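Local coordinates for hypothetical protein PH0156 (Pyrococcus horikoshii, PDB 2P62) that is of unknown function, though its family belongs to the Toprim-like clan of alpha/beta domains, at residues Phe17-Leu20 against Leu21-Tyr25; Gly213-Ile216 against His217-Arg220. All blocks are in the same frame, centred on the assembly; numbering follows the deposited sequence.

Read from the N terminus, contact 1 comes first, at the end of helix 11-23, the helix that follows strand 2-7. Contact 2 lies far along the chain, where helix 204-218 gives way to helix 220-229. Each joins neighbouring turns of one continuous segment, so neither closes a long loop, and the two follow in series without nesting or crossing. In space the centres of contact 1 and contact 2 are about 12 Å apart. K23 CB rests 3.4 Å from I216 CD1, and V19 CG2 lies beside the backbone of G213, while L24 meets R220. Two helix ends distant in sequence thus pack together, tying the sheet-covering helix to the helical C-terminal part.

Contact 1: Phe17-Leu20 against Leu21-Tyr25; sequences FKVL and LEKLY
The carboxylate of E22 meets the side chain of K18, whose CD lies 3.3 Å from E22 OE2 and 3.4 Å from E22 OE1. A methylene, not the charge, touches the carboxylate, for K18 NZ stays 4.5 Å from E22 OE1, beyond a salt bridge. E22 OE1 is instead paired with R28, and E22 OE2 makes a long salt bridge with K23. Another flat group, the Y25 ring, meets the L20 carbonyl obliquely and packs on L233 and L236; the F17 ring packs on L235 and M239. E22 reaches back because its CG stands opposite the carbonyl carbon (chi1 -72°) and the chain beyond is extended. Replacing E22 by an alanine would probably leave R28 and K23 without their shared carboxylate and uncover the K18 methylenes.

Beneath these side chains the backbone bonds become less straight along the helix. L21 N donates to F17 O at 2.8 Å with an N-H...O angle of 165°, whereas K23 N to V19 O, at 2.9 Å, bends to 138°. The side chains of V19 and K23 cross at about a right angle, with V19 CG2 3.9 Å from K23 CG. L20 turns to I212, L223 and L227, while L21 and E22 lie on L53. These i to i+4 contacts mark the last turn of an alpha helix sandwiched between sheet and helices in an alpha/beta fold.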
ATOM      1  N   PHE A  17       8.032  -9.109  -9.257  1.00 22.58           N
ATOM      2  CA  PHE A  17       9.148 -10.041  -9.351  1.00 24.36           C
ATOM      3  C   PHE A  17       9.103 -11.139  -8.292  1.00 25.54           C
ATOM      4  O   PHE A  17       9.438 -12.293  -8.571  1.00 27.25           O
ATOM      5  CB  PHE A  17      10.481  -9.292  -9.273  1.00 22.32           C
ATOM      6  CG  PHE A  17      10.941  -8.747 -10.595  1.00 25.80           C
ATOM      7  CD1 PHE A  17      11.533  -9.585 -11.539  1.00 27.47           C
ATOM      8  CD2 PHE A  17      10.737  -7.408 -10.921  1.00 26.68           C
ATOM      9  CE1 PHE A  17      11.910  -9.100 -12.798  1.00 27.45           C
ATOM     10  CE2 PHE A  17      11.107  -6.913 -12.173  1.00 27.62           C
ATOM     11  CZ  PHE A  17      11.696  -7.764 -13.117  1.00 26.23           C
ATOM     12  N   LYS A  18       8.679 -10.778  -7.084  1.00 24.19           N
ATOM     13  CA  LYS A  18       8.598 -11.720  -5.975  1.00 24.50           C
ATOM     14  C   LYS A  18       7.600 -12.852  -6.244  1.00 24.05           C
ATOM     15  O   LYS A  18       7.895 -14.021  -5.991  1.00 22.58           O
ATOM     16  CB  LYS A  18       8.234 -10.961  -4.685  1.00 26.46           C
ATOM     17  CG  LYS A  18       8.364 -11.765  -3.390  1.00 29.58           C
ATOM     18  CD  LYS A  18       7.019 -12.255  -2.878  1.00 31.74           C
ATOM     19  CE  LYS A  18       6.246 -11.146  -2.197  1.00 31.75           C
ATOM     20  NZ  LYS A  18       6.986 -10.674  -1.021  1.00 32.72           N
ATOM     21  N   VAL A  19       6.426 -12.532  -6.774  1.00 24.50           N
ATOM     22  CA  VAL A  19       5.470 -13.606  -7.020  1.00 25.34           C
ATOM     23  C   VAL A  19       5.972 -14.552  -8.121  1.00 26.49           C
ATOM     24  O   VAL A  19       5.786 -15.764  -8.037  1.00 27.41           O
ATOM     25  CB  VAL A  19       4.042 -13.058  -7.351  1.00 24.39           C
ATOM     26  CG1 VAL A  19       4.056 -12.222  -8.629  1.00 23.00           C
ATOM     27  CG2 VAL A  19       3.061 -14.221  -7.463  1.00 21.59           C
ATOM     28  N   LEU A  20       6.629 -14.015  -9.142  1.00 25.20           N
ATOM     29  CA  LEU A  20       7.147 -14.879 -10.191  1.00 24.03           C
ATOM     30  C   LEU A  20       8.301 -15.731  -9.669  1.00 24.70           C
ATOM     31  O   LEU A  20       8.346 -16.934  -9.909  1.00 26.20           O
ATOM     32  CB  LEU A  20       7.642 -14.058 -11.375  1.00 23.52           C
ATOM     33  CG  LEU A  20       6.592 -13.273 -12.160  1.00 24.25           C
ATOM     34  CD1 LEU A  20       7.319 -12.272 -13.031  1.00 22.54           C
ATOM     35  CD2 LEU A  20       5.701 -14.205 -12.988  1.00 20.49           C
ATOM     36  N   LEU A  21       9.235 -15.105  -8.958  1.00 24.39           N
ATOM     37  CA  LEU A  21      10.400 -15.810  -8.428  1.00 24.50           C
ATOM     38  C   LEU A  21      10.048 -16.880  -7.393  1.00 25.66           C
ATOM     39  O   LEU A  21      10.736 -17.890  -7.289  1.00 25.36           O
ATOM     40  CB  LEU A  21      11.397 -14.810  -7.831  1.00 24.36           C
ATOM     41  CG  LEU A  21      12.085 -13.839  -8.801  1.00 24.52           C
ATOM     42  CD1 LEU A  21      12.982 -12.878  -8.034  1.00 22.91           C
ATOM     43  CD2 LEU A  21      12.897 -14.634  -9.819  1.00 25.06           C
ATOM     44  N   GLU A  22       8.979 -16.654  -6.631  1.00 27.22           N
ATOM     45  CA  GLU A  22       8.538 -17.612  -5.619  1.00 28.84           C
ATOM     46  C   GLU A  22       7.613 -18.673  -6.211  1.00 30.52           C
ATOM     47  O   GLU A  22       7.949 -19.858  -6.253  1.00 29.74           O
ATOM     48  CB  GLU A  22       7.803 -16.896  -4.471  1.00 28.40           C
ATOM     49  CG  GLU A  22       8.715 -16.063  -3.562  1.00 31.17           C
ATOM     50  CD  GLU A  22       8.001 -15.416  -2.364  1.00 32.45           C
ATOM     51  OE1 GLU A  22       8.701 -14.817  -1.523  1.00 35.36           O
ATOM     52  OE2 GLU A  22       6.761 -15.495  -2.253  1.00 31.63           O
ATOM     53  N   LYS A  23       6.459 -18.227  -6.696  1.00 32.39           N
ATOM     54  CA  LYS A  23       5.446 -19.117  -7.239  1.00 33.72           C
ATOM     55  C   LYS A  23       5.749 -19.785  -8.569  1.00 33.87           C
ATOM     56  O   LYS A  23       5.139 -20.797  -8.909  1.00 34.00           O
ATOM     57  CB  LYS A  23       4.113 -18.369  -7.318  1.00 34.10           C
ATOM     58  CG  LYS A  23       3.629 -17.832  -5.967  1.00 36.29           C
ATOM     59  CD  LYS A  23       3.427 -18.952  -4.938  1.00 39.27           C
ATOM     60  CE  LYS A  23       2.879 -18.430  -3.599  1.00 39.52           C
ATOM     61  NZ  LYS A  23       3.850 -17.573  -2.870  1.00 41.21           N
ATOM     62  N   LEU A  24       6.693 -19.236  -9.318  1.00 33.76           N
ATOM     63  CA  LEU A  24       7.036 -19.819 -10.605  1.00 31.88           C
ATOM     64  C   LEU A  24       8.404 -20.509 -10.605  1.00 31.60           C
ATOM     65  O   LEU A  24       8.576 -21.531 -11.261  1.00 31.99           O
ATOM     66  CB  LEU A  24       6.999 -18.741 -11.680  1.00 30.78           C
ATOM     67  CG  LEU A  24       6.940 -19.248 -13.118  1.00 31.94           C
ATOM     68  CD1 LEU A  24       5.604 -19.950 -13.373  1.00 31.00           C
ATOM     69  CD2 LEU A  24       7.103 -18.076 -14.056  1.00 27.83           C
ATOM     70  N   TYR A  25       9.378 -19.968  -9.874  1.00 30.87           N
ATOM     71  CA  TYR A  25      10.703 -20.589  -9.852  1.00 30.05           C
ATOM     72  C   TYR A  25      11.119 -21.281  -8.562  1.00 27.89           C
ATOM     73  O   TYR A  25      12.271 -21.659  -8.424  1.00 26.55           O
ATOM     74  CB  TYR A  25      11.792 -19.583 -10.269  1.00 29.17           C
ATOM     75  CG  TYR A  25      11.630 -19.093 -11.684  1.00 27.72           C
ATOM     76  CD1 TYR A  25      10.920 -17.934 -11.953  1.00 28.25           C
ATOM     77  CD2 TYR A  25      12.117 -19.832 -12.760  1.00 29.04           C
ATOM     78  CE1 TYR A  25      10.690 -17.519 -13.256  1.00 30.69           C
ATOM     79  CE2 TYR A  25      11.892 -19.425 -14.078  1.00 28.55           C
ATOM     80  CZ  TYR A  25      11.173 -18.266 -14.314  1.00 30.91           C
ATOM     81  OH  TYR A  25      10.919 -17.846 -15.600  1.00 32.33           O
TER

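Contact 2: Gly213-Ile216 against His217-Arg220; sequences GIMI and HRNR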
ATOM      1  N   GLY A 213      -0.419 -14.961  -8.771  1.00 30.28           N
ATOM      2  CA  GLY A 213      -0.318 -16.185  -7.994  1.00 30.12           C
ATOM      3  C   GLY A 213      -1.427 -17.167  -8.305  1.00 31.92           C
ATOM      4  O   GLY A 213      -1.211 -18.376  -8.367  1.00 33.65           O
ATOM      5  N   ILE A 214      -2.630 -16.650  -8.496  1.00 32.17           N
ATOM      6  CA  ILE A 214      -3.753 -17.505  -8.816  1.00 33.86           C
ATOM      7  C   ILE A 214      -3.654 -18.022 -10.256  1.00 34.84           C
ATOM      8  O   ILE A 214      -3.929 -19.194 -10.510  1.00 36.49           O
ATOM      9  CB  ILE A 214      -5.075 -16.753  -8.601  1.00 33.93           C
ATOM     10  CG1 ILE A 214      -5.288 -16.530  -7.100  1.00 34.21           C
ATOM     11  CG2 ILE A 214      -6.228 -17.525  -9.210  1.00 33.49           C
ATOM     12  CD1 ILE A 214      -6.509 -15.687  -6.762  1.00 36.86           C
ATOM     13  N   MET A 215      -3.253 -17.153 -11.187  1.00 34.87           N
ATOM     14  CA  MET A 215      -3.121 -17.527 -12.596  1.00 36.33           C
ATOM     15  C   MET A 215      -2.183 -18.708 -12.740  1.00 38.28           C
ATOM     16  O   MET A 215      -2.422 -19.609 -13.538  1.00 38.42           O
ATOM     17  CB  MET A 215      -2.581 -16.361 -13.437  1.00 35.59           C
ATOM     18  CG  MET A 215      -2.469 -16.687 -14.936  1.00 34.31           C
ATOM     19  SD  MET A 215      -2.132 -15.261 -15.996  1.00 28.22           S
ATOM     20  CE  MET A 215      -3.776 -14.553 -16.007  1.00 32.46           C
ATOM     21  N   ILE A 216      -1.107 -18.691 -11.963  1.00 40.64           N
ATOM     22  CA  ILE A 216      -0.130 -19.763 -12.004  1.00 41.90           C
ATOM     23  C   ILE A 216      -0.814 -21.093 -11.713  1.00 43.82           C
ATOM     24  O   ILE A 216      -0.361 -22.146 -12.159  1.00 44.99           O
ATOM     25  CB  ILE A 216       0.992 -19.500 -10.986  1.00 39.76           C
ATOM     26  CG1 ILE A 216       1.754 -18.240 -11.400  1.00 40.38           C
ATOM     27  CG2 ILE A 216       1.932 -20.685 -10.914  1.00 39.00           C
ATOM     28  CD1 ILE A 216       2.941 -17.923 -10.531  1.00 41.23           C
ATOM     29  N   HIS A 217      -1.923 -21.029 -10.984  1.00 45.36           N
ATOM     30  CA  HIS A 217      -2.682 -22.217 -10.640  1.00 48.40           C
ATOM     31  C   HIS A 217      -3.819 -22.535 -11.613  1.00 48.71           C
ATOM     32  O   HIS A 217      -4.066 -23.702 -11.894  1.00 49.52           O
ATOM     33  CB  HIS A 217      -3.240 -22.087  -9.221  1.00 51.42           C
ATOM     34  CG  HIS A 217      -2.233 -22.362  -8.147  1.00 55.27           C
ATOM     35  ND1 HIS A 217      -2.321 -21.813  -6.884  1.00 55.68           N
ATOM     36  CD2 HIS A 217      -1.130 -23.148  -8.138  1.00 56.84           C
ATOM     37  CE1 HIS A 217      -1.314 -22.248  -6.146  1.00 56.74           C
ATOM     38  NE2 HIS A 217      -0.577 -23.059  -6.883  1.00 57.58           N
ATOM     39  N   ARG A 218      -4.508 -21.520 -12.133  1.00 48.78           N
ATOM     40  CA  ARG A 218      -5.618 -21.780 -13.055  1.00 48.11           C
ATOM     41  C   ARG A 218      -5.232 -21.867 -14.525  1.00 47.49           C
ATOM     42  O   ARG A 218      -5.852 -22.620 -15.282  1.00 47.13           O
ATOM     43  CB  ARG A 218      -6.733 -20.734 -12.895  1.00 48.55           C
ATOM     44  CG  ARG A 218      -6.370 -19.310 -13.301  1.00 49.33           C
ATOM     45  CD  ARG A 218      -7.593 -18.391 -13.208  1.00 48.93           C
ATOM     46  NE  ARG A 218      -7.244 -16.970 -13.251  1.00 47.98           N
ATOM     47  CZ  ARG A 218      -7.022 -16.271 -14.361  1.00 46.76           C
ATOM     48  NH1 ARG A 218      -7.114 -16.849 -15.551  1.00 45.83           N
ATOM     49  NH2 ARG A 218      -6.693 -14.988 -14.277  1.00 45.53           N
ATOM     50  N   ASN A 219      -4.222 -21.104 -14.931  1.00 45.32           N
ATOM     51  CA  ASN A 219      -3.781 -21.115 -16.321  1.00 43.87           C
ATOM     52  C   ASN A 219      -2.316 -20.727 -16.423  1.00 43.58           C
ATOM     53  O   ASN A 219      -1.975 -19.644 -16.891  1.00 43.83           O
ATOM     54  CB  ASN A 219      -4.640 -20.160 -17.150  1.00 44.77           C
ATOM     55  CG  ASN A 219      -4.393 -20.292 -18.648  1.00 47.39           C
ATOM     56  OD1 ASN A 219      -5.141 -19.738 -19.459  1.00 47.76           O
ATOM     57  ND2 ASN A 219      -3.339 -21.016 -19.020  1.00 48.37           N
ATOM     58  N   ARG A 220      -1.458 -21.641 -15.988  1.00 43.84           N
ATOM     59  CA  ARG A 220      -0.019 -21.440 -15.997  1.00 42.91           C
ATOM     60  C   ARG A 220       0.532 -21.067 -17.371  1.00 43.10           C
ATOM     61  O   ARG A 220       1.381 -20.180 -17.486  1.00 43.33           O
ATOM     62  CB  ARG A 220       0.670 -22.710 -15.488  1.00 43.65           C
ATOM     63  CG  ARG A 220       2.154 -22.552 -15.147  1.00 44.98           C
ATOM     64  CD  ARG A 220       2.616 -23.698 -14.254  1.00 44.56           C
ATOM     65  NE  ARG A 220       3.992 -23.563 -13.780  1.00 44.56           N
ATOM     66  CZ  ARG A 220       5.073 -23.834 -14.506  1.00 45.84           C
ATOM     67  NH1 ARG A 220       4.943 -24.258 -15.758  1.00 47.06           N
ATOM     68  NH2 ARG A 220       6.283 -23.697 -13.972  1.00 44.63           N
TER
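Hydrogen bonding in this last turn centres on I214 O, which takes two backbone donors from different directions. R218 N, at 2.9 Å from I214 O, approaches in the carbonyl plane as an ordinary i to i+4 partner. H217 N, at 2.8 Å from I214 O, comes from well above that plane, an i to i+3 bond; its would-be helical acceptor, G213 O, is 3.8 Å from H217 N. The turn has therefore tightened locally. N219 N then bonds to M215 O at 2.7 Å, again in the carbonyl plane, and N219 is the residue where the backbone leaves the helix while occupying the N-cap position of helix 220-229.

Van der Waals contact is carried chiefly by M215 and R218. The methyl CE of M215 touches the guanidinium at NH2 of R218, 3.4 Å away, while M215 CA lies over one face, offset toward the rim, and I214 CG2 stands at the edge. The arginine reaches this place because its CG is set between the backbone N and the carbonyl carbon (chi1 66°), with the chain extended from CG to NE. Elsewhere on the turn the R220 chain passes I216 O, its CB 3.5 Å from that oxygen. M215 and I216 pack on L223 of helix 220-229.

The charged interaction is the salt bridge from R218 NH2 to D163. The chemistry thus divides: M215 and I216 are buried against the next helix, while R218, its charge probably offset by D163, lies against M215 at the exposed helix end, whose carbonyls may favour a cation.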